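Local coordinates for staphylococcal enterotoxin-like toxin (Staphylococcus aureus, PDB 4DXF), which probably binds host carbohydrate, as a staphylococcal superantigen-like protein that combines an OB-fold domain with a beta-grasp domain, at residues R45-V50 with R74-F79; A59-D64 with L182-M187; G96-N101 with A188-G193; E134-K139 with T194-I199. All blocks are in the same frame, centred on the assembly; numbering follows the deposited sequence.

Contact 1 of 4, residues R45-V50 with R74-F79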
loop_
_atom_site.group_PDB
_atom_site.type_symbol
_atom_site.label_atom_id
_atom_site.label_comp_id
_atom_site.label_asym_id
_atom_site.label_seq_id
_atom_site.Cartn_x
_atom_site.Cartn_y
_atom_site.Cartn_z
ATOM N N ARG A 45 13.923 8.632 10.734
ATOM C CA ARG A 45 13.179 8.494 11.960
ATOM C C ARG A 45 12.095 7.421 11.792
ATOM O O ARG A 45 11.707 7.075 10.648
ATOM C CB ARG A 45 12.545 9.848 12.245
ATOM C CG ARG A 45 13.663 10.883 12.641
ATOM C CD ARG A 45 13.103 12.233 12.634
ATOM N NE ARG A 45 12.034 12.459 13.621
ATOM C CZ ARG A 45 10.767 12.792 13.320
ATOM N NH1 ARG A 45 10.335 12.894 12.048
ATOM N NH2 ARG A 45 9.896 13.000 14.308
ATOM N N PHE A 46 11.643 6.922 12.943
ATOM C CA PHE A 46 10.716 5.789 13.033
ATOM C C PHE A 46 9.587 6.156 13.971
ATOM O O PHE A 46 9.769 6.911 14.917
ATOM C CB PHE A 46 11.370 4.522 13.512
ATOM C CG PHE A 46 12.477 4.020 12.577
ATOM C CD1 PHE A 46 12.161 3.322 11.423
ATOM C CD2 PHE A 46 13.810 4.291 12.862
ATOM C CE1 PHE A 46 13.159 2.874 10.518
ATOM C CE2 PHE A 46 14.829 3.860 11.969
ATOM C CZ PHE A 46 14.490 3.143 10.816
ATOM N N MET A 47 8.415 5.663 13.638
ATOM C CA MET A 47 7.280 5.630 14.581
ATOM C C MET A 47 7.216 4.205 15.140
ATOM O O MET A 47 7.075 3.218 14.384
ATOM C CB MET A 47 5.955 6.026 13.855
ATOM C CG MET A 47 4.736 5.921 14.889
ATOM S SD MET A 47 3.209 6.387 14.216
ATOM C CE MET A 47 3.310 8.113 14.047
ATOM N N ASN A 48 7.291 4.067 16.468
ATOM C CA ASN A 48 7.226 2.764 17.123
ATOM C C ASN A 48 5.744 2.458 17.442
ATOM O O ASN A 48 5.050 3.290 18.021
ATOM C CB ASN A 48 8.036 2.782 18.429
ATOM C CG ASN A 48 9.533 2.880 18.168
ATOM O OD1 ASN A 48 10.174 1.882 17.793
ATOM N ND2 ASN A 48 10.038 4.087 18.208
ATOM N N VAL A 49 5.287 1.294 17.048
ATOM C CA VAL A 49 3.947 0.799 17.424
ATOM C C VAL A 49 4.062 -0.528 18.121
ATOM O O VAL A 49 4.844 -1.430 17.724
ATOM C CB VAL A 49 3.079 0.618 16.206
ATOM C CG1 VAL A 49 1.624 0.262 16.644
ATOM C CG2 VAL A 49 3.111 1.830 15.426
ATOM N N VAL A 50 3.265 -0.726 19.199
ATOM C CA VAL A 50 3.502 -1.885 19.984
ATOM C C VAL A 50 2.129 -2.576 20.201
ATOM O O VAL A 50 1.481 -2.415 21.231
ATOM C CB VAL A 50 4.162 -1.514 21.379
ATOM C CG1 VAL A 50 4.493 -2.782 22.145
ATOM C CG2 VAL A 50 5.441 -0.650 21.183
ATOM N N ARG A 74 -1.578 9.715 18.892
ATOM C CA ARG A 74 -2.668 8.784 19.213
ATOM C C ARG A 74 -3.574 8.583 17.991
ATOM O O ARG A 74 -3.456 9.302 17.020
ATOM C CB ARG A 74 -3.400 9.308 20.504
ATOM C CG ARG A 74 -2.393 9.292 21.681
ATOM C CD ARG A 74 -3.068 9.718 23.074
ATOM N NE ARG A 74 -3.805 8.529 23.500
ATOM C CZ ARG A 74 -3.334 7.537 24.233
ATOM N NH1 ARG A 74 -2.091 7.507 24.739
ATOM N NH2 ARG A 74 -4.127 6.514 24.429
ATOM N N ASN A 75 -4.466 7.574 17.977
ATOM C CA ASN A 75 -5.392 7.434 16.844
ATOM C C ASN A 75 -4.662 7.248 15.514
ATOM O O ASN A 75 -4.982 7.922 14.539
ATOM C CB ASN A 75 -6.292 8.612 16.602
ATOM C CG ASN A 75 -7.276 8.843 17.747
ATOM O OD1 ASN A 75 -7.367 9.963 18.265
ATOM N ND2 ASN A 75 -7.993 7.808 18.135
ATOM N N VAL A 76 -3.695 6.385 15.604
ATOM C CA VAL A 76 -2.884 5.894 14.459
ATOM C C VAL A 76 -3.350 4.484 14.035
ATOM O O VAL A 76 -3.515 3.575 14.872
ATOM C CB VAL A 76 -1.409 5.954 14.925
ATOM C CG1 VAL A 76 -0.462 5.186 13.981
ATOM C CG2 VAL A 76 -1.101 7.454 14.991
ATOM N N ASP A 77 -3.438 4.305 12.690
ATOM C CA ASP A 77 -3.686 3.011 12.068
ATOM C C ASP A 77 -2.397 2.814 11.190
ATOM O O ASP A 77 -1.916 3.806 10.665
ATOM C CB ASP A 77 -4.861 3.101 11.113
ATOM C CG ASP A 77 -6.217 3.040 11.801
ATOM O OD1 ASP A 77 -6.209 3.144 13.059
ATOM O OD2 ASP A 77 -7.223 2.893 11.074
ATOM N N VAL A 78 -1.900 1.601 11.121
ATOM C CA VAL A 78 -0.728 1.297 10.236
ATOM C C VAL A 78 -1.024 0.073 9.431
ATOM O O VAL A 78 -1.498 -0.975 9.954
ATOM C CB VAL A 78 0.539 1.108 11.073
ATOM C CG1 VAL A 78 1.788 1.045 10.128
ATOM C CG2 VAL A 78 0.781 2.288 12.043
ATOM N N PHE A 79 -0.738 0.202 8.100
ATOM C CA PHE A 79 -0.769 -0.950 7.238
ATOM C C PHE A 79 0.741 -1.335 7.140
ATOM O O PHE A 79 1.529 -0.477 6.640
ATOM C CB PHE A 79 -1.366 -0.525 5.876
ATOM C CG PHE A 79 -1.355 -1.670 4.894
ATOM C CD1 PHE A 79 -2.264 -2.703 5.027
ATOM C CD2 PHE A 79 -0.396 -1.728 3.904
ATOM C CE1 PHE A 79 -2.223 -3.871 4.154
ATOM C CE2 PHE A 79 -0.303 -2.864 3.039
ATOM C CZ PHE A 79 -1.229 -3.921 3.125
#

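Contact 2 of 4, residues A59-D64 with L182-M187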
loop_
_atom_site.group_PDB
_atom_site.type_symbol
_atom_site.label_atom_id
_atom_site.label_comp_id
_atom_site.label_asym_id
_atom_site.label_seq_id
_atom_site.Cartn_x
_atom_site.Cartn_y
_atom_site.Cartn_z
ATOM N N ALA A 59 9.206 3.155 9.363
ATOM C CA ALA A 59 9.886 4.288 8.744
ATOM C C ALA A 59 9.089 5.509 8.342
ATOM O O ALA A 59 8.053 5.449 7.641
ATOM C CB ALA A 59 10.802 3.779 7.533
ATOM N N LEU A 60 9.560 6.687 8.771
ATOM C CA LEU A 60 8.904 7.937 8.406
ATOM C C LEU A 60 9.535 8.519 7.133
ATOM O O LEU A 60 10.608 9.143 7.170
ATOM C CB LEU A 60 8.961 8.947 9.536
ATOM C CG LEU A 60 8.346 8.331 10.819
ATOM C CD1 LEU A 60 8.638 9.158 12.103
ATOM C CD2 LEU A 60 6.807 8.217 10.622
ATOM N N VAL A 61 8.873 8.264 6.013
ATOM C CA VAL A 61 9.394 8.641 4.700
ATOM C C VAL A 61 8.459 9.634 4.117
ATOM O O VAL A 61 7.334 9.832 4.629
ATOM C CB VAL A 61 9.557 7.411 3.760
ATOM C CG1 VAL A 61 10.590 6.461 4.317
ATOM C CG2 VAL A 61 8.167 6.706 3.558
ATOM N N GLY A 62 8.899 10.304 3.042
ATOM C CA GLY A 62 8.096 11.266 2.362
ATOM C C GLY A 62 7.540 12.321 3.291
ATOM O O GLY A 62 8.295 12.898 4.133
ATOM N N LYS A 63 6.226 12.534 3.183
ATOM C CA LYS A 63 5.525 13.584 3.947
ATOM C C LYS A 63 5.432 13.301 5.464
ATOM O O LYS A 63 5.307 14.243 6.256
ATOM C CB LYS A 63 4.131 13.843 3.395
ATOM C CG LYS A 63 4.097 14.640 2.058
ATOM C CD LYS A 63 2.661 15.081 1.708
ATOM C CE LYS A 63 2.478 15.483 0.217
ATOM N NZ LYS A 63 2.769 14.318 -0.724
ATOM N N ASP A 64 5.565 12.034 5.861
ATOM C CA ASP A 64 5.490 11.635 7.272
ATOM C C ASP A 64 6.552 12.222 8.174
ATOM O O ASP A 64 6.332 12.275 9.390
ATOM C CB ASP A 64 5.507 10.117 7.444
ATOM C CG ASP A 64 4.144 9.509 7.231
ATOM O OD1 ASP A 64 3.148 10.256 7.024
ATOM O OD2 ASP A 64 4.078 8.264 7.255
ATOM N N LEU A 182 6.191 0.418 -5.784
ATOM C CA LEU A 182 5.728 1.771 -5.513
ATOM C C LEU A 182 6.914 2.481 -4.858
ATOM O O LEU A 182 7.611 1.876 -4.051
ATOM C CB LEU A 182 4.565 1.773 -4.487
ATOM C CG LEU A 182 4.057 3.119 -3.978
ATOM C CD1 LEU A 182 3.525 3.834 -5.179
ATOM C CD2 LEU A 182 2.913 2.790 -3.030
ATOM N N GLN A 183 7.131 3.732 -5.248
ATOM C CA GLN A 183 8.245 4.548 -4.680
ATOM C C GLN A 183 8.027 4.694 -3.160
ATOM O O GLN A 183 6.914 4.991 -2.750
ATOM C CB GLN A 183 8.228 5.910 -5.342
ATOM C CG GLN A 183 8.537 5.844 -6.853
ATOM C CD GLN A 183 9.779 6.675 -7.268
ATOM O OE1 GLN A 183 10.117 7.695 -6.640
ATOM N NE2 GLN A 183 10.457 6.229 -8.341
ATOM N N GLU A 184 9.077 4.503 -2.366
ATOM C CA GLU A 184 8.933 4.566 -0.901
ATOM C C GLU A 184 8.336 5.857 -0.344
ATOM O O GLU A 184 7.488 5.775 0.586
ATOM C CB GLU A 184 10.243 4.261 -0.226
ATOM C CG GLU A 184 10.575 2.793 -0.237
ATOM C CD GLU A 184 11.482 2.436 0.877
ATOM O OE1 GLU A 184 11.955 3.385 1.599
ATOM O OE2 GLU A 184 11.724 1.222 1.034
ATOM N N ASN A 185 8.740 7.041 -0.852
ATOM C CA ASN A 185 8.036 8.317 -0.409
ATOM C C ASN A 185 6.496 8.313 -0.579
ATOM O O ASN A 185 5.758 8.842 0.252
ATOM C CB ASN A 185 8.640 9.568 -1.063
ATOM C CG ASN A 185 8.420 9.576 -2.562
ATOM O OD1 ASN A 185 8.811 8.634 -3.260
ATOM N ND2 ASN A 185 7.738 10.588 -3.054
ATOM N N ARG A 186 5.982 7.686 -1.643
ATOM C CA ARG A 186 4.538 7.674 -1.869
ATOM C C ARG A 186 3.765 6.680 -0.912
ATOM O O ARG A 186 2.506 6.739 -0.838
ATOM C CB ARG A 186 4.276 7.261 -3.310
ATOM C CG ARG A 186 4.978 8.186 -4.388
ATOM C CD ARG A 186 4.566 7.539 -5.745
ATOM N NE ARG A 186 3.185 7.858 -6.001
ATOM C CZ ARG A 186 2.486 7.265 -6.954
ATOM N NH1 ARG A 186 3.124 6.343 -7.678
ATOM N NH2 ARG A 186 1.220 7.619 -7.177
ATOM N N MET A 187 4.501 5.790 -0.278
ATOM C CA MET A 187 3.977 4.797 0.727
ATOM C C MET A 187 3.409 5.574 1.920
ATOM O O MET A 187 2.453 5.133 2.582
ATOM C CB MET A 187 5.036 3.781 1.214
ATOM C CG MET A 187 5.263 2.643 0.158
ATOM S SD MET A 187 6.436 1.571 0.581
ATOM C CE MET A 187 6.462 0.473 -0.926
HETATM O O HOH W 1 4.705 11.175 1.063
#

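Contact 3 of 4, residues G96-N101 with A188-G193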
loop_
_atom_site.group_PDB
_atom_site.type_symbol
_atom_site.label_atom_id
_atom_site.label_comp_id
_atom_site.label_asym_id
_atom_site.label_seq_id
_atom_site.Cartn_x
_atom_site.Cartn_y
_atom_site.Cartn_z
ATOM N N GLY A 96 2.534 3.906 5.361
ATOM C CA GLY A 96 1.287 3.185 5.650
ATOM C C GLY A 96 0.593 3.717 6.892
ATOM O O GLY A 96 -0.290 3.039 7.432
ATOM N N ILE A 97 0.992 4.912 7.342
ATOM C CA ILE A 97 0.354 5.466 8.628
ATOM C C ILE A 97 -0.755 6.330 8.281
ATOM O O ILE A 97 -0.592 7.260 7.426
ATOM C CB ILE A 97 1.391 6.309 9.441
ATOM C CG1 ILE A 97 2.593 5.461 9.721
ATOM C CG2 ILE A 97 0.722 6.769 10.771
ATOM C CD1 ILE A 97 3.844 6.242 10.200
ATOM N N THR A 98 -1.940 6.121 8.949
ATOM C CA THR A 98 -3.097 6.901 8.631
ATOM C C THR A 98 -3.825 7.264 10.001
ATOM O O THR A 98 -3.482 6.701 10.980
ATOM C CB THR A 98 -4.174 6.130 7.808
ATOM O OG1 THR A 98 -4.500 4.909 8.397
ATOM C CG2 THR A 98 -3.579 5.816 6.342
ATOM N N LYS A 99 -4.744 8.182 9.922
ATOM C CA LYS A 99 -5.630 8.535 11.038
ATOM C C LYS A 99 -6.717 7.472 11.173
ATOM O O LYS A 99 -7.348 7.087 10.227
ATOM C CB LYS A 99 -6.306 9.883 10.802
ATOM C CG LYS A 99 -7.054 10.368 12.075
ATOM C CD LYS A 99 -7.217 11.913 12.076
ATOM C CE LYS A 99 -8.551 12.381 11.434
ATOM N NZ LYS A 99 -9.717 12.389 12.402
ATOM N N SER A 100 -6.952 7.027 12.399
ATOM C CA SER A 100 -8.004 6.038 12.672
ATOM C C SER A 100 -9.396 6.602 12.306
ATOM O O SER A 100 -9.625 7.794 12.324
ATOM C CB SER A 100 -7.975 5.690 14.194
ATOM O OG SER A 100 -6.704 5.247 14.645
ATOM N N ASN A 101 -10.320 5.725 11.966
ATOM C CA ASN A 101 -11.693 6.090 11.662
ATOM C C ASN A 101 -12.297 6.901 12.830
ATOM O O ASN A 101 -11.968 6.638 13.976
ATOM C CB ASN A 101 -12.491 4.810 11.555
ATOM C CG ASN A 101 -12.316 4.145 10.179
ATOM O OD1 ASN A 101 -11.520 4.618 9.375
ATOM N ND2 ASN A 101 -13.041 3.094 9.928
ATOM N N ALA A 188 3.923 6.773 2.122
ATOM C CA ALA A 188 3.405 7.580 3.226
ATOM C C ALA A 188 2.267 8.434 2.823
ATOM O O ALA A 188 1.618 9.008 3.701
ATOM C CB ALA A 188 4.546 8.445 3.848
ATOM N N ASP A 189 1.937 8.519 1.536
ATOM C CA ASP A 189 0.854 9.391 1.088
ATOM C C ASP A 189 -0.499 8.832 1.483
ATOM O O ASP A 189 -0.653 7.590 1.473
ATOM C CB ASP A 189 0.884 9.636 -0.424
ATOM C CG ASP A 189 1.937 10.723 -0.838
ATOM O OD1 ASP A 189 2.098 11.716 -0.096
ATOM O OD2 ASP A 189 2.568 10.586 -1.912
ATOM N N VAL A 190 -1.416 9.713 1.872
ATOM C CA VAL A 190 -2.700 9.257 2.332
ATOM C C VAL A 190 -3.798 9.952 1.579
ATOM O O VAL A 190 -3.665 11.145 1.185
ATOM C CB VAL A 190 -2.881 9.440 3.887
ATOM C CG1 VAL A 190 -1.725 8.802 4.681
ATOM C CG2 VAL A 190 -3.039 10.911 4.188
ATOM N N ILE A 191 -4.926 9.247 1.410
ATOM C CA ILE A 191 -6.099 9.783 0.732
ATOM C C ILE A 191 -7.378 9.462 1.485
ATOM O O ILE A 191 -7.389 8.679 2.445
ATOM C CB ILE A 191 -6.268 9.249 -0.742
ATOM C CG1 ILE A 191 -6.461 7.731 -0.765
ATOM C CG2 ILE A 191 -4.988 9.568 -1.512
ATOM C CD1 ILE A 191 -6.786 7.153 -2.225
ATOM N N ASP A 192 -8.444 10.037 0.998
ATOM C CA ASP A 192 -9.751 9.954 1.642
ATOM C C ASP A 192 -10.432 8.733 1.045
ATOM O O ASP A 192 -10.883 8.773 -0.110
ATOM C CB ASP A 192 -10.553 11.258 1.378
ATOM C CG ASP A 192 -11.957 11.221 2.026
ATOM O OD1 ASP A 192 -12.438 10.109 2.354
ATOM O OD2 ASP A 192 -12.600 12.298 2.153
ATOM N N GLY A 193 -10.462 7.654 1.804
ATOM C CA GLY A 193 -11.087 6.390 1.340
ATOM C C GLY A 193 -12.503 6.548 0.866
ATOM O O GLY A 193 -12.883 5.972 -0.150
#

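Contact 4 of 4, residues E134-K139 with T194-I199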
loop_
_atom_site.group_PDB
_atom_site.type_symbol
_atom_site.label_atom_id
_atom_site.label_comp_id
_atom_site.label_asym_id
_atom_site.label_seq_id
_atom_site.Cartn_x
_atom_site.Cartn_y
_atom_site.Cartn_z
ATOM N N GLU A 134 -11.584 5.436 6.621
ATOM C CA GLU A 134 -11.807 6.831 6.320
ATOM C C GLU A 134 -10.632 7.425 5.551
ATOM O O GLU A 134 -10.803 8.171 4.575
ATOM C CB GLU A 134 -11.997 7.635 7.638
ATOM C CG GLU A 134 -12.918 8.705 7.424
ATOM C CD GLU A 134 -13.554 9.262 8.706
ATOM O OE1 GLU A 134 -13.073 9.015 9.832
ATOM O OE2 GLU A 134 -14.564 9.942 8.533
ATOM N N GLN A 135 -9.443 7.066 6.009
ATOM C CA GLN A 135 -8.244 7.574 5.384
ATOM C C GLN A 135 -7.378 6.324 5.108
ATOM O O GLN A 135 -7.117 5.549 5.983
ATOM C CB GLN A 135 -7.525 8.485 6.336
ATOM C CG GLN A 135 -6.437 9.258 5.628
ATOM C CD GLN A 135 -5.686 10.198 6.538
ATOM O OE1 GLN A 135 -4.901 9.770 7.358
ATOM N NE2 GLN A 135 -5.926 11.470 6.388
ATOM N N ILE A 136 -6.905 6.161 3.876
ATOM C CA ILE A 136 -6.164 4.982 3.517
ATOM C C ILE A 136 -4.890 5.436 2.802
ATOM O O ILE A 136 -4.951 6.432 2.045
ATOM C CB ILE A 136 -7.046 4.096 2.579
ATOM C CG1 ILE A 136 -6.332 2.774 2.300
ATOM C CG2 ILE A 136 -7.585 4.882 1.351
ATOM C CD1 ILE A 136 -7.238 1.791 1.722
ATOM N N SER A 137 -3.826 4.739 3.092
ATOM C CA SER A 137 -2.504 5.036 2.542
ATOM C C SER A 137 -2.430 4.503 1.121
ATOM O O SER A 137 -3.055 3.468 0.776
ATOM C CB SER A 137 -1.336 4.395 3.321
ATOM O OG SER A 137 -1.322 2.993 3.434
ATOM N N LEU A 138 -1.628 5.181 0.328
ATOM C CA LEU A 138 -1.283 4.568 -0.999
ATOM C C LEU A 138 -0.584 3.252 -0.880
ATOM O O LEU A 138 -0.797 2.370 -1.748
ATOM C CB LEU A 138 -0.494 5.591 -1.876
ATOM C CG LEU A 138 -1.175 6.902 -2.262
ATOM C CD1 LEU A 138 -0.211 7.757 -3.211
ATOM C CD2 LEU A 138 -2.587 6.954 -2.915
ATOM N N LYS A 139 0.250 3.060 0.137
ATOM C CA LYS A 139 0.907 1.844 0.428
ATOM C C LYS A 139 -0.125 0.699 0.409
ATOM O O LYS A 139 0.114 -0.336 -0.222
ATOM C CB LYS A 139 1.663 1.862 1.765
ATOM C CG LYS A 139 2.348 0.579 2.091
ATOM C CD LYS A 139 2.823 0.563 3.524
ATOM C CE LYS A 139 3.663 -0.672 3.874
ATOM N NZ LYS A 139 4.988 -0.685 3.045
ATOM N N THR A 194 -13.302 7.353 1.586
ATOM C CA THR A 194 -14.686 7.594 1.222
ATOM C C THR A 194 -14.899 8.259 -0.158
ATOM O O THR A 194 -15.989 8.184 -0.724
ATOM C CB THR A 194 -15.419 8.434 2.366
ATOM O OG1 THR A 194 -15.058 9.822 2.279
ATOM C CG2 THR A 194 -14.975 7.939 3.740
ATOM N N ASN A 195 -13.846 8.896 -0.674
ATOM C CA ASN A 195 -13.863 9.621 -1.910
ATOM C C ASN A 195 -13.340 8.816 -3.124
ATOM O O ASN A 195 -13.373 9.318 -4.243
ATOM C CB ASN A 195 -13.028 10.907 -1.754
ATOM C CG ASN A 195 -13.411 11.984 -2.761
ATOM O OD1 ASN A 195 -12.657 12.276 -3.713
ATOM N ND2 ASN A 195 -14.635 12.554 -2.587
ATOM N N ILE A 196 -12.878 7.587 -2.907
ATOM C CA ILE A 196 -12.505 6.741 -4.062
ATOM C C ILE A 196 -13.785 6.410 -4.850
ATOM O O ILE A 196 -14.768 5.910 -4.295
ATOM C CB ILE A 196 -11.782 5.474 -3.597
ATOM C CG1 ILE A 196 -10.456 5.857 -2.931
ATOM C CG2 ILE A 196 -11.497 4.512 -4.771
ATOM C CD1 ILE A 196 -9.763 4.673 -2.159
ATOM N N ASP A 197 -13.748 6.663 -6.146
ATOM C CA ASP A 197 -14.879 6.366 -6.966
ATOM C C ASP A 197 -14.802 4.970 -7.628
ATOM O O ASP A 197 -15.663 4.098 -7.389
ATOM C CB ASP A 197 -15.017 7.457 -8.014
ATOM C CG ASP A 197 -16.327 7.371 -8.719
ATOM O OD1 ASP A 197 -17.384 7.211 -8.039
ATOM O OD2 ASP A 197 -16.287 7.406 -9.944
ATOM N N ASN A 198 -13.759 4.778 -8.437
ATOM C CA ASN A 198 -13.502 3.511 -9.169
ATOM C C ASN A 198 -11.995 3.390 -9.448
ATOM O O ASN A 198 -11.199 4.361 -9.335
ATOM C CB ASN A 198 -14.349 3.349 -10.459
ATOM C CG ASN A 198 -13.996 4.361 -11.528
ATOM O OD1 ASN A 198 -13.157 4.121 -12.411
ATOM N ND2 ASN A 198 -14.597 5.523 -11.428
ATOM N N ILE A 199 -11.620 2.178 -9.844
ATOM C CA ILE A 199 -10.224 1.844 -9.968
ATOM C C ILE A 199 -10.117 1.230 -11.376
ATOM O O ILE A 199 -10.952 0.381 -11.708
ATOM C CB ILE A 199 -9.829 0.850 -8.890
ATOM C CG1 ILE A 199 -9.974 1.498 -7.518
ATOM C CG2 ILE A 199 -8.370 0.378 -9.102
ATOM C CD1 ILE A 199 -9.717 0.587 -6.419
#

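Contact 1 of 4, residues R45-V50 with R74-F79
Met47 and Val49 reach from one strand towards Val76 and Val78 of another, and the two pairs meet through methyl and thioether groups alone. Met47 carries the longer reach. Its CB lies beside Leu60, and from there the chain runs out straight, with CG anti to the backbone N (chi1 178°) and SD continuing the extension. This delivers SD to Val76 CG1 at 3.9 Å. A bend at the last torsion (chi3 -72°) then turns the terminal methyl, and both SD and CE pack against Ile97 of strand 92-99. The Met47 and Val76 side chains overlap alongside one another, running opposite ways, so contact is made flank to flank. An unbranched, flexible methionine suits this place because it can cross a gap that the beta-branched valine facing it does not span.

Strands 46-49 and 76-80 are not neighbours in the sheet of the OB fold: they face each other across its interior. Their side chains alternate accordingly, Met47, Val49, Val76 and Val78 pointing inwards while Asp77 is held by Lys133, Ser100 and Asn32. A G1 beta bulge, in which Asn75 and Val76 both face Glu33, turns the chain just before Val76.

Further along, Val49 CG2 meets Val78 CG2 at 4.1 Å. In both valines CG2 is the branch beside the backbone N, and here too the side chains pass antiparallel. Val49 CA and Val78 CA are 8.6 Å apart, a separation that two short branched residues can fill.

Contact 2 of 4, residues A59-D64 with L182-M187
The type II' turn from Val61 to Asp64, closed by Asp64 N donating to Val61 O, lies against the short helix 184-187, whose hydrogen bonding is only marginal, and Gly62 CA and Asn185 CA come within 4.0 Å. Gly62 occupies the turn position with positive phi, which favours glycine, and a CB on residue 62 would run into Asn185 O. Asn185 meets it with CB, 3.9 Å from Gly62 CA; chi1 of 66° folds CG back over its own backbone and sends the amide away from the turn.

The turn follows strand 56-59 of the OB fold and the helix belongs to the beta-grasp region, so this is a surface junction between the two domains.

Val61 is the main side chain of the contact. Its CG2 presses on Glu184 O at 3.2 Å, a close methyl-to-carbonyl approach, while the same oxygen accepts the helical bond from Met187 N. The acidic arm of Glu184 runs beside the valine, OE1 lying 4.3 Å from Val61 CG1. One water bridges the junction: Lys63 N donates to the water at 2.9 Å, and the water donates to Asn185 O at 2.7 Å. The ammonium of Lys63 forms a salt bridge with Asp189, just beyond the helix.

Contact 3 of 4, residues G96-N101 with A188-G193
At the seam between the OB-fold domain and the beta-grasp domain, Val190 of strand 190-192 lays a methyl group against Ile97 and Thr98 on the last part of strand 92-99. Val190 CG1, the branch beside the backbone N (chi1 -53°), does all the close touching. It sits 3.3 Å from Ile97 O, and the same methyl meets Thr98 CG2 at 3.9 Å, where the two side chains cross obliquely. Threonine suits its place because its two branches serve different neighbours: CG2 meets the valine, while OG1 is hydrogen-bonded to Lys133 NZ. Valine in turn offers a compact methyl that can lie on both a backbone oxygen and a threonine. Strand 190-192 pairs with strand 135-137, whose Gln135 touches both Val190 and Thr98, so the valine is also touched from its own domain.

Towards the start of the strand the backbones themselves come close, with Gly96 N 4.3 Å from Ala188 CA. Gly96 has a positive phi, natural for glycine, and the small Ala188 methyl touches Asp64 on the OB side.

No hydrogen bond joins the two segments directly; the nearest is from Gly96 to Met187, the residue before Ala188. Cohesion between the segments themselves therefore rests on van der Waals contact, closest where a valine methyl lies on the backbone oxygen of Ile97.

Contact 4 of 4, residues E134-K139 with T194-I199
The carboxylate of Glu134 lies beyond the part of its chain that touches Thr194: Glu134 CG meets Thr194 CG2 at 4.3 Å, and the flat end continues on to Ser102, whose OG is hydrogen-bonded to OE1. A second carboxylate, that of Asp197, is approached at OD2 by Asn198 ND2 (2.9 Å). The donor stands above the carboxylate plane, 47° out of it, whereas the acceptor lies almost in the plane of the Asn198 amide; with an N-H...O angle of 134° the hydrogen bond is clearly bent. Asp197 and Asn198 form a classic beta bulge facing Lys167, a kink in the edge of strand 196-203 that brings their two side chains close enough to bond.

Glu134 O and Thr194 N are 4.0 Å apart and not bonded. Thr194 divides its branches, the methyl going to Glu134 and OG1 to Asp192.

Inside, Ile136 CG2 touches Ile196 CD1 at 4.1 Å, the side chains crossing at about a right angle. Ile196 suits the place through its length: CG1 beside the backbone N (chi1 -64°) carries CD1 across to a short branch of Ile136.

Ser137, at the N-cap of helix 138-153, bonds through OG to Glu140 N and so caps the first turn of the helix that follows strand 135-137. In this beta-grasp domain, Leu141 of that helix and Ile191 of strand 190-192 touch both isoleucines, while strand 162-168 lies alongside Ile196 in the five-stranded beta-grasp sheet.

Contact 1 belongs to the OB fold and contact 4 to the beta-grasp domain, with centres about 20 Å apart; contacts 2 and 3 lie at the junction of the two. Contact 3 is central to the set, its centre about 12 Å from those of contacts 1 and 2 and about 9 Å from that of contact 4. Strands 76-80 and 92-99 are sheet neighbours, tying contact 1 to contact 3 through a probable backbone hydrogen bond between Thr98 N and Asp77 O (2.9 Å). Towards the beta-grasp domain, the probable hydrogen bond from Leu138 N to Asp189 O (2.8 Å) joins contact 3 to contact 4. Contacts 1 and 2 meet through another, between Leu60 N and Arg45 O (2.9 Å).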